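Local coordinates for protein nidogen-1 (Mus musculus, PDB 1GL4) that binds laminin, collagen IV and perlecan in basement membranes, this piece being an EGF-like domain followed by the perlecan-binding G2 beta-barrel, at residues A[86-100]-A[260-273]. Residues are numbered along the deposited sequence; the frame is centred on the assembly and turned at random.
Sequences RSYTAISTIPETVGY and YNKEERILRYALSN
Ser-87, Thr-89 and Ile-91 pair with Leu-271, Tyr-269 and Leu-267 respectively, each pair through two backbone hydrogen bonds, as hydrogen-bonded pairs of antiparallel strands 86-92 and 266-273. At the end of strand 86-92, Arg-265 O accepts from three donors: Thr-93 N at 3.1 Å, Ile-94 N at 3.2 Å and the Ser-92 hydroxyl. That hydroxyl comes in from well above the plane of the Arg-265 carbonyl, less well directed than Thr-93 N. Opposite Asn-261, Arg-265 and Ile-266 form a G1 beta bulge.

Tyr-260 has CG anti to its backbone N (chi1 175°), which sends its ring towards residues 94-100. Its OH donates to Ile-94 O at 2.7 Å. Gly-99 CA sits over the ring centre in a CH-pi contact, 3.6 Å from the Tyr-260 ring centroid. The ring's CD2 edge points at the face of Tyr-100, a T-shaped pair with planes at 77°. A leucine here would probably leave Ile-94 O without this donor and the face of Tyr-100 without its aromatic edge.

Water 1 bridges Ser-87 OG (3.0 Å) and Thr-89 OG1 (2.7 Å); Ser-78 also bonds Thr-89 OG1. Arg-86 NH1 donates to Ser-272 OG at 3.0 Å and also reaches Ser-255 O. Arg-268 NH1 gives a bond to water 2 and another to the backbone of the bound partner chain. These strands belong to the nidogen G2 beta-barrel. Arg-268 is involved in perlecan binding, and the face it shares with Tyr-88 and Ala-90, packed on that chain, is probably part of the perlecan-binding surface.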
ATOM      1  N   ARG A  86      -0.459  -7.651  -0.829  1.00 18.94           N
ATOM      2  CA  ARG A  86      -0.787  -6.864   0.357  1.00 18.19           C
ATOM      3  C   ARG A  86       0.197  -5.720   0.610  1.00 16.43           C
ATOM      4  O   ARG A  86       1.405  -5.933   0.697  1.00 13.70           O
ATOM      5  CB  ARG A  86      -0.867  -7.778   1.581  1.00 19.53           C
ATOM      6  CG  ARG A  86      -1.526  -7.134   2.805  1.00 22.93           C
ATOM      7  CD  ARG A  86      -1.986  -8.195   3.804  1.00 24.35           C
ATOM      8  NE  ARG A  86      -2.552  -7.618   5.025  1.00 23.93           N
ATOM      9  CZ  ARG A  86      -3.686  -6.925   5.086  1.00 23.31           C
ATOM     10  NH1 ARG A  86      -4.411  -6.707   3.995  1.00 17.47           N
ATOM     11  NH2 ARG A  86      -4.095  -6.444   6.255  1.00 23.59           N
ATOM     12  N   SER A  87      -0.323  -4.500   0.718  1.00 15.96           N
ATOM     13  CA  SER A  87       0.534  -3.347   0.967  1.00 16.30           C
ATOM     14  C   SER A  87       0.321  -2.827   2.382  1.00 15.88           C
ATOM     15  O   SER A  87      -0.818  -2.651   2.825  1.00 14.01           O
ATOM     16  CB  SER A  87       0.256  -2.232  -0.048  1.00 18.04           C
ATOM     17  OG  SER A  87      -1.067  -1.745   0.068  1.00 25.86           O
ATOM     18  N   TYR A  88       1.427  -2.597   3.084  1.00 15.17           N
ATOM     19  CA  TYR A  88       1.406  -2.097   4.458  1.00 12.64           C
ATOM     20  C   TYR A  88       2.062  -0.719   4.477  1.00 13.14           C
ATOM     21  O   TYR A  88       3.228  -0.580   4.109  1.00 12.84           O
ATOM     22  CB  TYR A  88       2.192  -3.030   5.382  1.00 14.23           C
ATOM     23  CG  TYR A  88       1.755  -4.481   5.375  1.00 12.08           C
ATOM     24  CD1 TYR A  88       2.072  -5.322   4.308  1.00 12.48           C
ATOM     25  CD2 TYR A  88       1.067  -5.027   6.463  1.00 12.95           C
ATOM     26  CE1 TYR A  88       1.724  -6.676   4.325  1.00 12.81           C
ATOM     27  CE2 TYR A  88       0.713  -6.379   6.492  1.00 12.72           C
ATOM     28  CZ  TYR A  88       1.048  -7.197   5.417  1.00 13.13           C
ATOM     29  OH  TYR A  88       0.712  -8.535   5.439  1.00 15.67           O
ATOM     30  N   THR A  89       1.329   0.300   4.912  1.00 10.95           N
ATOM     31  CA  THR A  89       1.879   1.653   4.935  1.00 11.32           C
ATOM     32  C   THR A  89       1.865   2.297   6.322  1.00 12.45           C
ATOM     33  O   THR A  89       0.891   2.171   7.070  1.00 10.62           O
ATOM     34  CB  THR A  89       1.107   2.578   3.950  1.00 12.86           C
ATOM     35  OG1 THR A  89       1.198   2.049   2.621  1.00 11.72           O
ATOM     36  CG2 THR A  89       1.688   3.989   3.965  1.00 13.65           C
ATOM     37  N   ALA A  90       2.960   2.978   6.658  1.00 11.72           N
ATOM     38  CA  ALA A  90       3.091   3.672   7.940  1.00 11.87           C
ATOM     39  C   ALA A  90       3.464   5.128   7.682  1.00 11.96           C
ATOM     40  O   ALA A  90       4.353   5.420   6.879  1.00 10.12           O
ATOM     41  CB  ALA A  90       4.161   3.013   8.796  1.00 13.15           C
ATOM     42  N   ILE A  91       2.782   6.038   8.368  1.00 10.08           N
ATOM     43  CA  ILE A  91       3.044   7.457   8.215  1.00 12.24           C
ATOM     44  C   ILE A  91       3.216   8.018   9.623  1.00 13.37           C
ATOM     45  O   ILE A  91       2.264   8.063  10.398  1.00 10.45           O
ATOM     46  CB  ILE A  91       1.868   8.143   7.487  1.00 12.78           C
ATOM     47  CG1 ILE A  91       1.653   7.464   6.126  1.00 12.09           C
ATOM     48  CG2 ILE A  91       2.150   9.631   7.326  1.00 10.81           C
ATOM     49  CD1 ILE A  91       0.403   7.901   5.369  1.00 12.55           C
ATOM     50  N   SER A  92       4.428   8.433   9.974  1.00 16.90           N
ATOM     51  CA  SER A  92       4.615   8.922  11.330  1.00 20.87           C
ATOM     52  C   SER A  92       5.169  10.297  11.547  1.00 25.38           C
ATOM     53  O   SER A  92       6.076  10.756  10.859  1.00 26.81           O
ATOM     54  CB  SER A  92       5.432   7.955  12.168  1.00 19.27           C
ATOM     55  OG  SER A  92       5.472   8.446  13.500  1.00 18.04           O
ATOM     56  N   THR A  93       4.626  10.871  12.612  1.00 29.28           N
ATOM     57  CA  THR A  93       4.840  12.206  13.106  1.00 29.18           C
ATOM     58  C   THR A  93       3.606  12.839  12.496  1.00 25.08           C
ATOM     59  O   THR A  93       3.679  13.737  11.664  1.00 23.63           O
ATOM     60  CB  THR A  93       6.133  12.880  12.598  1.00 35.01           C
ATOM     61  OG1 THR A  93       6.130  12.941  11.165  1.00 39.61           O
ATOM     62  CG2 THR A  93       7.357  12.114  13.103  1.00 38.67           C
ATOM     63  N   ILE A  94       2.464  12.272  12.874  1.00 20.76           N
ATOM     64  CA  ILE A  94       1.159  12.756  12.447  1.00 17.94           C
ATOM     65  C   ILE A  94       0.500  13.205  13.745  1.00 16.74           C
ATOM     66  O   ILE A  94       0.298  12.398  14.650  1.00 14.32           O
ATOM     67  CB  ILE A  94       0.307  11.637  11.796  1.00 17.52           C
ATOM     68  CG1 ILE A  94       0.792  11.355  10.367  1.00 17.35           C
ATOM     69  CG2 ILE A  94      -1.159  12.053  11.771  1.00 17.53           C
ATOM     70  CD1 ILE A  94       0.558  12.503   9.388  1.00 16.65           C
ATOM     71  N   PRO A  95       0.171  14.505  13.853  1.00 16.84           N
ATOM     72  CA  PRO A  95      -0.462  15.126  15.024  1.00 18.02           C
ATOM     73  C   PRO A  95      -1.804  14.508  15.398  1.00 17.49           C
ATOM     74  O   PRO A  95      -2.588  14.151  14.521  1.00 15.12           O
ATOM     75  CB  PRO A  95      -0.622  16.587  14.600  1.00 18.02           C
ATOM     76  CG  PRO A  95       0.455  16.777  13.575  1.00 21.72           C
ATOM     77  CD  PRO A  95       0.378  15.503  12.790  1.00 16.72           C
ATOM     78  N   GLU A  96      -2.063  14.401  16.701  1.00 19.27           N
ATOM     79  CA  GLU A  96      -3.315  13.840  17.201  1.00 21.16           C
ATOM     80  C   GLU A  96      -4.491  14.693  16.740  1.00 20.15           C
ATOM     81  O   GLU A  96      -5.629  14.229  16.682  1.00 20.94           O
ATOM     82  CB  GLU A  96      -3.318  13.794  18.732  1.00 26.17           C
ATOM     83  CG  GLU A  96      -1.948  13.920  19.380  1.00 33.68           C
ATOM     84  CD  GLU A  96      -1.316  15.283  19.152  1.00 36.01           C
ATOM     85  OE1 GLU A  96      -1.969  16.301  19.472  1.00 39.08           O
ATOM     86  OE2 GLU A  96      -0.168  15.336  18.656  1.00 36.40           O
ATOM     87  N   THR A  97      -4.207  15.950  16.424  1.00 19.46           N
ATOM     88  CA  THR A  97      -5.230  16.883  15.970  1.00 19.03           C
ATOM     89  C   THR A  97      -5.790  16.534  14.592  1.00 18.65           C
ATOM     90  O   THR A  97      -6.824  17.065  14.187  1.00 17.73           O
ATOM     91  CB  THR A  97      -4.675  18.319  15.908  1.00 19.48           C
ATOM     92  OG1 THR A  97      -3.470  18.329  15.133  1.00 19.51           O
ATOM     93  CG2 THR A  97      -4.381  18.840  17.312  1.00 20.73           C
ATOM     94  N   VAL A  98      -5.119  15.639  13.872  1.00 16.17           N
ATOM     95  CA  VAL A  98      -5.583  15.271  12.539  1.00 15.34           C
ATOM     96  C   VAL A  98      -5.561  13.758  12.317  1.00 15.97           C
ATOM     97  O   VAL A  98      -6.227  13.247  11.416  1.00 16.04           O
ATOM     98  CB  VAL A  98      -4.721  15.968  11.448  1.00 16.16           C
ATOM     99  CG1 VAL A  98      -3.373  15.255  11.296  1.00 14.90           C
ATOM    100  CG2 VAL A  98      -5.473  16.002  10.126  1.00 15.70           C
ATOM    101  N   GLY A  99      -4.805  13.054  13.155  1.00 15.28           N
ATOM    102  CA  GLY A  99      -4.682  11.609  13.046  1.00 14.16           C
ATOM    103  C   GLY A  99      -5.964  10.806  12.916  1.00 14.37           C
ATOM    104  O   GLY A  99      -6.086   9.968  12.023  1.00 13.35           O
ATOM    105  N   TYR A 100      -6.923  11.039  13.804  1.00 12.94           N
ATOM    106  CA  TYR A 100      -8.169  10.294  13.735  1.00 12.53           C
ATOM    107  C   TYR A 100      -9.016  10.682  12.525  1.00 12.54           C
ATOM    108  O   TYR A 100      -9.671   9.832  11.928  1.00 10.13           O
ATOM    109  CB  TYR A 100      -8.968  10.472  15.031  1.00 13.47           C
ATOM    110  CG  TYR A 100      -8.231   9.987  16.264  1.00 15.01           C
ATOM    111  CD1 TYR A 100      -7.494  10.870  17.054  1.00 16.02           C
ATOM    112  CD2 TYR A 100      -8.251   8.637  16.623  1.00 14.25           C
ATOM    113  CE1 TYR A 100      -6.795  10.421  18.172  1.00 17.02           C
ATOM    114  CE2 TYR A 100      -7.554   8.178  17.736  1.00 17.10           C
ATOM    115  CZ  TYR A 100      -6.830   9.077  18.508  1.00 18.72           C
ATOM    116  OH  TYR A 100      -6.150   8.631  19.614  1.00 18.03           O
ATOM    117  N   TYR A 260      -4.795   4.569  13.941  1.00 14.57           N
ATOM    118  CA  TYR A 260      -3.978   5.707  14.345  1.00 15.46           C
ATOM    119  C   TYR A 260      -3.623   5.521  15.810  1.00 18.43           C
ATOM    120  O   TYR A 260      -4.508   5.349  16.651  1.00 19.04           O
ATOM    121  CB  TYR A 260      -4.706   7.044  14.182  1.00 13.20           C
ATOM    122  CG  TYR A 260      -3.880   8.203  14.715  1.00 13.51           C
ATOM    123  CD1 TYR A 260      -2.697   8.595  14.081  1.00 10.52           C
ATOM    124  CD2 TYR A 260      -4.231   8.847  15.907  1.00 13.18           C
ATOM    125  CE1 TYR A 260      -1.877   9.592  14.625  1.00 11.46           C
ATOM    126  CE2 TYR A 260      -3.421   9.838  16.458  1.00 14.15           C
ATOM    127  CZ  TYR A 260      -2.247  10.205  15.813  1.00 12.26           C
ATOM    128  OH  TYR A 260      -1.450  11.181  16.366  1.00 13.07           O
ATOM    129  N   ASN A 261      -2.329   5.538  16.109  1.00 19.85           N
ATOM    130  CA  ASN A 261      -1.871   5.383  17.480  1.00 22.10           C
ATOM    131  C   ASN A 261      -1.324   6.709  17.998  1.00 23.26           C
ATOM    132  O   ASN A 261      -0.339   7.244  17.481  1.00 21.98           O
ATOM    133  CB  ASN A 261      -0.800   4.292  17.574  1.00 22.57           C
ATOM    134  CG  ASN A 261      -0.299   4.097  18.993  1.00 24.90           C
ATOM    135  OD1 ASN A 261       0.565   4.834  19.468  1.00 25.78           O
ATOM    136  ND2 ASN A 261      -0.861   3.118  19.687  1.00 26.97           N
ATOM    137  N   LYS A 262      -1.992   7.230  19.019  1.00 23.41           N
ATOM    138  CA  LYS A 262      -1.634   8.494  19.639  1.00 26.22           C
ATOM    139  C   LYS A 262      -0.261   8.460  20.315  1.00 26.10           C
ATOM    140  O   LYS A 262       0.491   9.432  20.251  1.00 26.46           O
ATOM    141  CB  LYS A 262      -2.709   8.864  20.665  1.00 28.06           C
ATOM    142  CG  LYS A 262      -2.497  10.194  21.352  1.00 32.78           C
ATOM    143  CD  LYS A 262      -3.591  10.441  22.383  1.00 34.07           C
ATOM    144  CE  LYS A 262      -3.460  11.817  23.015  1.00 36.24           C
ATOM    145  NZ  LYS A 262      -2.155  12.012  23.713  1.00 37.73           N
ATOM    146  N   GLU A 263       0.064   7.338  20.952  1.00 26.17           N
ATOM    147  CA  GLU A 263       1.338   7.194  21.653  1.00 27.99           C
ATOM    148  C   GLU A 263       2.559   7.364  20.759  1.00 27.24           C
ATOM    149  O   GLU A 263       3.492   8.082  21.115  1.00 27.56           O
ATOM    150  CB  GLU A 263       1.408   5.836  22.360  1.00 28.74           C
ATOM    151  CG  GLU A 263       0.511   5.723  23.584  1.00 33.41           C
ATOM    152  CD  GLU A 263      -0.948   5.983  23.266  1.00 36.40           C
ATOM    153  OE1 GLU A 263      -1.505   5.277  22.396  1.00 38.31           O
ATOM    154  OE2 GLU A 263      -1.537   6.893  23.888  1.00 37.46           O
ATOM    155  N   GLU A 264       2.566   6.701  19.608  1.00 26.26           N
ATOM    156  CA  GLU A 264       3.693   6.818  18.693  1.00 25.07           C
ATOM    157  C   GLU A 264       3.371   7.793  17.561  1.00 22.74           C
ATOM    158  O   GLU A 264       4.195   8.027  16.678  1.00 20.95           O
ATOM    159  CB  GLU A 264       4.074   5.436  18.130  1.00 27.36           C
ATOM    160  CG  GLU A 264       4.464   4.429  19.218  1.00 30.16           C
ATOM    161  CD  GLU A 264       5.146   3.174  18.687  1.00 32.32           C
ATOM    162  OE1 GLU A 264       5.350   2.238  19.485  1.00 35.51           O
ATOM    163  OE2 GLU A 264       5.490   3.116  17.486  1.00 32.95           O
ATOM    164  N   ARG A 265       2.175   8.374  17.609  1.00 20.15           N
ATOM    165  CA  ARG A 265       1.729   9.325  16.593  1.00 19.77           C
ATOM    166  C   ARG A 265       1.966   8.763  15.201  1.00 18.06           C
ATOM    167  O   ARG A 265       2.604   9.393  14.354  1.00 16.18           O
ATOM    168  CB  ARG A 265       2.467  10.654  16.744  1.00 21.92           C
ATOM    169  CG  ARG A 265       2.143  11.392  18.023  1.00 27.99           C
ATOM    170  CD  ARG A 265       2.825  12.740  18.047  1.00 31.95           C
ATOM    171  NE  ARG A 265       2.357  13.566  19.153  1.00 37.24           N
ATOM    172  CZ  ARG A 265       2.608  14.867  19.267  1.00 40.93           C
ATOM    173  NH1 ARG A 265       3.325  15.490  18.338  1.00 42.61           N
ATOM    174  NH2 ARG A 265       2.140  15.546  20.307  1.00 42.94           N
ATOM    175  N   ILE A 266       1.435   7.571  14.964  1.00 16.47           N
ATOM    176  CA  ILE A 266       1.616   6.923  13.680  1.00 16.08           C
ATOM    177  C   ILE A 266       0.296   6.496  13.065  1.00 15.08           C
ATOM    178  O   ILE A 266      -0.582   5.969  13.746  1.00 14.97           O
ATOM    179  CB  ILE A 266       2.550   5.699  13.827  1.00 18.41           C
ATOM    180  CG1 ILE A 266       2.691   4.977  12.489  1.00 18.91           C
ATOM    181  CG2 ILE A 266       2.014   4.767  14.904  1.00 21.90           C
ATOM    182  CD1 ILE A 266       3.761   3.900  12.498  1.00 23.87           C
ATOM    183  N   LEU A 267       0.163   6.751  11.768  1.00 14.58           N
ATOM    184  CA  LEU A 267      -1.029   6.401  11.011  1.00 13.91           C
ATOM    185  C   LEU A 267      -0.678   5.164  10.178  1.00 13.31           C
ATOM    186  O   LEU A 267       0.341   5.153   9.487  1.00 12.22           O
ATOM    187  CB  LEU A 267      -1.399   7.581  10.105  1.00 14.32           C
ATOM    188  CG  LEU A 267      -2.634   7.577   9.211  1.00 12.19           C
ATOM    189  CD1 LEU A 267      -3.915   7.503  10.038  1.00 10.02           C
ATOM    190  CD2 LEU A 267      -2.614   8.857   8.376  1.00 13.06           C
ATOM    191  N   ARG A 268      -1.516   4.130  10.249  1.00 13.00           N
ATOM    192  CA  ARG A 268      -1.274   2.886   9.514  1.00 13.23           C
ATOM    193  C   ARG A 268      -2.428   2.470   8.593  1.00 14.57           C
ATOM    194  O   ARG A 268      -3.603   2.544   8.971  1.00 12.35           O
ATOM    195  CB  ARG A 268      -0.978   1.748  10.505  1.00 14.77           C
ATOM    196  CG  ARG A 268       0.258   1.971  11.389  1.00 13.27           C
ATOM    197  CD  ARG A 268       0.435   0.837  12.401  1.00 19.16           C
ATOM    198  NE  ARG A 268       1.656   0.970  13.199  1.00 19.79           N
ATOM    199  CZ  ARG A 268       2.888   0.820  12.715  1.00 22.81           C
ATOM    200  NH1 ARG A 268       3.071   0.531  11.433  1.00 20.80           N
ATOM    201  NH2 ARG A 268       3.943   0.960  13.511  1.00 23.86           N
ATOM    202  N   TYR A 269      -2.079   2.038   7.381  1.00 12.44           N
ATOM    203  CA  TYR A 269      -3.055   1.587   6.385  1.00 14.15           C
ATOM    204  C   TYR A 269      -2.589   0.246   5.808  1.00 14.65           C
ATOM    205  O   TYR A 269      -1.413   0.092   5.476  1.00 15.57           O
ATOM    206  CB  TYR A 269      -3.151   2.583   5.219  1.00 11.59           C
ATOM    207  CG  TYR A 269      -3.602   3.985   5.558  1.00 13.07           C
ATOM    208  CD1 TYR A 269      -2.901   5.089   5.068  1.00 13.84           C
ATOM    209  CD2 TYR A 269      -4.772   4.220   6.286  1.00 12.21           C
ATOM    210  CE1 TYR A 269      -3.350   6.390   5.282  1.00 13.41           C
ATOM    211  CE2 TYR A 269      -5.235   5.527   6.504  1.00 11.08           C
ATOM    212  CZ  TYR A 269      -4.520   6.601   5.995  1.00 12.78           C
ATOM    213  OH  TYR A 269      -4.969   7.890   6.166  1.00 13.53           O
ATOM    214  N   ALA A 270      -3.498  -0.718   5.683  1.00 12.11           N
ATOM    215  CA  ALA A 270      -3.139  -2.012   5.106  1.00 13.05           C
ATOM    216  C   ALA A 270      -4.289  -2.546   4.258  1.00 12.41           C
ATOM    217  O   ALA A 270      -5.452  -2.439   4.644  1.00 12.20           O
ATOM    218  CB  ALA A 270      -2.795  -3.012   6.210  1.00 12.59           C
ATOM    219  N   LEU A 271      -3.962  -3.092   3.089  1.00 13.16           N
ATOM    220  CA  LEU A 271      -4.972  -3.661   2.207  1.00 14.48           C
ATOM    221  C   LEU A 271      -4.438  -4.683   1.196  1.00 15.06           C
ATOM    222  O   LEU A 271      -3.255  -4.665   0.824  1.00 13.63           O
ATOM    223  CB  LEU A 271      -5.756  -2.554   1.480  1.00 17.32           C
ATOM    224  CG  LEU A 271      -5.154  -1.251   0.950  1.00 20.56           C
ATOM    225  CD1 LEU A 271      -6.256  -0.454   0.237  1.00 20.37           C
ATOM    226  CD2 LEU A 271      -4.590  -0.419   2.080  1.00 20.85           C
ATOM    227  N   SER A 272      -5.323  -5.579   0.769  1.00 12.90           N
ATOM    228  CA  SER A 272      -4.982  -6.628  -0.191  1.00 14.39           C
ATOM    229  C   SER A 272      -5.565  -6.296  -1.563  1.00 14.63           C
ATOM    230  O   SER A 272      -6.710  -5.854  -1.664  1.00 14.32           O
ATOM    231  CB  SER A 272      -5.501  -7.968   0.318  1.00 14.07           C
ATOM    232  OG  SER A 272      -4.835  -8.312   1.525  1.00 14.43           O
ATOM    233  N   ASN A 273      -4.782  -6.536  -2.613  1.00 14.55           N
ATOM    234  CA  ASN A 273      -5.188  -6.181  -3.974  1.00 16.04           C
ATOM    235  C   ASN A 273      -4.942  -7.216  -5.073  1.00 15.35           C
ATOM    236  O   ASN A 273      -3.912  -7.895  -5.079  1.00 13.17           O
ATOM    237  CB  ASN A 273      -4.455  -4.897  -4.383  1.00 16.84           C
ATOM    238  CG  ASN A 273      -4.636  -3.780  -3.388  1.00 21.38           C
ATOM    239  OD1 ASN A 273      -5.435  -2.873  -3.602  1.00 21.12           O
ATOM    240  ND2 ASN A 273      -3.898  -3.844  -2.277  1.00 23.71           N
TER
HETATM  241  O   HOH W   1      -0.956   0.487   2.081  1.00 13.92           O
HETATM  242  O   HOH W   2       1.834  -0.094   8.840  1.00 22.85           O